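Local atomic coordinates of short chain dehydrogenase (Leptospira borgpetersenii serovar Hardjo-bovis, PDB entry 6UH2), a protein that binds NAD+ and, as a member of the short-chain dehydrogenase/reductase family, probably oxidises or reduces substrates at a CH-OH group. Residues S34-S39 against G235-L240. Residues are numbered along the deposited sequence; the frame is centred on the assembly and turned at random.
Sequences SELVES and GGVFFL
Leu36 and Val237 meet through their methyl groups where two helices of a Rossmann fold, 31-42 and 231-240, pack side by side on the same face of the parallel sheet. Helix 31-42 follows the first strand of the fold and the glycine-rich turn that receives NAD+, and helix 231-240 precedes the last strand, so the contact joins an early and a late part of the chain, almost 200 residues apart. CD2 of Leu36 lies 3.8 Å from CG2 of Val237, and the two side chains cross at a slant. With CG beside its own backbone N (chi1 -62°), Leu36 brings its branched end across to the neighbouring helix, although its CB does not head there. The short, beta-branched Val237 has its CB directed toward helix 31-42 while also resting on Leu146 and Ile201 of the sheet below; Leu36 in turn touches Phe148 and the NAD+-binding residues Ile32 and Cys97. Purely hydrocarbon side chains suit this buried layer between helices and sheet.

One turn after Leu36, Ser39 meets Phe238, the residue next to Val237. The far end of its ring, Phe238 CZ, comes 3.9 Å from Ser39 CB, while the backbone O of Ser39 sits at the ring edge, near its plane. The same ring also meets the aromatic rings of Phe14, edge-to-face, and of Phe18 and Tyr40. A serine fits here because it is small enough to admit the phenyl tip and can return its hydroxyl to its own helix: Ser39 OG donates to Glu35 O at 3.0 Å, approaching that carbonyl from the face opposite to Ser39 N.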
loop_
_atom_site.group_PDB
_atom_site.type_symbol
_atom_site.label_atom_id
_atom_site.label_comp_id
_atom_site.label_asym_id
_atom_site.label_seq_id
_atom_site.Cartn_x
_atom_site.Cartn_y
_atom_site.Cartn_z
ATOM N N SER B 34 -1.674 18.452 -7.725
ATOM C CA SER B 34 -0.701 18.922 -8.706
ATOM C C SER B 34 0.525 18.016 -8.744
ATOM O O SER B 34 1.075 17.761 -9.822
ATOM C CB SER B 34 -0.303 20.369 -8.419
ATOM O OG SER B 34 0.218 20.505 -7.116
ATOM N N GLU B 35 0.960 17.508 -7.590
ATOM C CA GLU B 35 2.062 16.553 -7.589
ATOM C C GLU B 35 1.678 15.289 -8.351
ATOM O O GLU B 35 2.482 14.744 -9.118
ATOM C CB GLU B 35 2.470 16.221 -6.149
ATOM C CG GLU B 35 3.540 15.146 -6.034
ATOM C CD GLU B 35 4.932 15.643 -6.425
ATOM O OE1 GLU B 35 5.134 16.867 -6.542
ATOM O OE2 GLU B 35 5.820 14.797 -6.622
ATOM N N LEU B 36 0.442 14.825 -8.174
ATOM C CA LEU B 36 0.010 13.631 -8.894
ATOM C C LEU B 36 -0.063 13.894 -10.391
ATOM O O LEU B 36 0.317 13.032 -11.186
ATOM C CB LEU B 36 -1.344 13.140 -8.369
ATOM C CG LEU B 36 -1.412 12.700 -6.895
ATOM C CD1 LEU B 36 -2.749 12.015 -6.584
ATOM C CD2 LEU B 36 -0.243 11.776 -6.551
ATOM N N VAL B 37 -0.563 15.065 -10.795
ATOM C CA VAL B 37 -0.598 15.400 -12.222
ATOM C C VAL B 37 0.808 15.378 -12.804
ATOM O O VAL B 37 1.068 14.727 -13.822
ATOM C CB VAL B 37 -1.269 16.766 -12.446
ATOM C CG1 VAL B 37 -1.026 17.241 -13.889
ATOM C CG2 VAL B 37 -2.776 16.693 -12.144
ATOM N N GLU B 38 1.734 16.097 -12.162
ATOM C CA GLU B 38 3.108 16.142 -12.640
ATOM C C GLU B 38 3.711 14.743 -12.742
ATOM O O GLU B 38 4.389 14.427 -13.725
ATOM C CB GLU B 38 3.939 17.017 -11.702
ATOM C CG GLU B 38 5.204 17.586 -12.307
ATOM C CD GLU B 38 5.933 18.494 -11.338
ATOM O OE1 GLU B 38 6.853 18.010 -10.645
ATOM O OE2 GLU B 38 5.564 19.687 -11.253
ATOM N N SER B 39 3.465 13.888 -11.739
ATOM C CA SER B 39 4.055 12.549 -11.738
ATOM C C SER B 39 3.493 11.682 -12.860
ATOM O O SER B 39 4.245 10.992 -13.561
ATOM C CB SER B 39 3.827 11.884 -10.382
ATOM O OG SER B 39 4.532 12.581 -9.379
ATOM N N GLY B 235 4.330 7.004 -4.746
ATOM C CA GLY B 235 4.591 5.575 -4.842
ATOM C C GLY B 235 3.342 4.742 -4.624
ATOM O O GLY B 235 3.020 3.864 -5.428
ATOM N N GLY B 236 2.606 5.030 -3.546
ATOM C CA GLY B 236 1.375 4.298 -3.278
ATOM C C GLY B 236 0.283 4.568 -4.303
ATOM O O GLY B 236 -0.483 3.664 -4.659
ATOM N N VAL B 237 0.185 5.813 -4.781
ATOM C CA VAL B 237 -0.740 6.117 -5.879
ATOM C C VAL B 237 -0.413 5.258 -7.096
ATOM O O VAL B 237 -1.296 4.621 -7.683
ATOM C CB VAL B 237 -0.704 7.619 -6.218
ATOM C CG1 VAL B 237 -1.468 7.903 -7.528
ATOM C CG2 VAL B 237 -1.295 8.455 -5.059
ATOM N N PHE B 238 0.867 5.222 -7.490
ATOM C CA PHE B 238 1.271 4.396 -8.627
ATOM C C PHE B 238 1.034 2.917 -8.343
ATOM O O PHE B 238 0.552 2.176 -9.211
ATOM C CB PHE B 238 2.750 4.635 -8.968
ATOM C CG PHE B 238 3.009 5.875 -9.805
ATOM C CD1 PHE B 238 1.989 6.778 -10.093
ATOM C CD2 PHE B 238 4.276 6.123 -10.314
ATOM C CE1 PHE B 238 2.237 7.910 -10.864
ATOM C CE2 PHE B 238 4.532 7.254 -11.103
ATOM C CZ PHE B 238 3.505 8.149 -11.369
ATOM N N PHE B 239 1.371 2.466 -7.134
ATOM C CA PHE B 239 1.138 1.069 -6.777
ATOM C C PHE B 239 -0.323 0.682 -6.978
ATOM O O PHE B 239 -0.631 -0.323 -7.636
ATOM C CB PHE B 239 1.564 0.825 -5.329
ATOM C CG PHE B 239 1.209 -0.545 -4.817
ATOM C CD1 PHE B 239 1.784 -1.672 -5.376
ATOM C CD2 PHE B 239 0.296 -0.700 -3.774
ATOM C CE1 PHE B 239 1.465 -2.946 -4.905
ATOM C CE2 PHE B 239 -0.026 -1.969 -3.294
ATOM C CZ PHE B 239 0.560 -3.090 -3.863
ATOM N N LEU B 240 -1.244 1.474 -6.427
ATOM C CA LEU B 240 -2.657 1.100 -6.441
ATOM C C LEU B 240 -3.339 1.364 -7.781
ATOM O O LEU B 240 -4.495 0.965 -7.965
ATOM C CB LEU B 240 -3.419 1.841 -5.332
ATOM C CG LEU B 240 -3.033 1.475 -3.884
ATOM C CD1 LEU B 240 -3.710 2.395 -2.855
ATOM C CD2 LEU B 240 -3.426 0.024 -3.612
#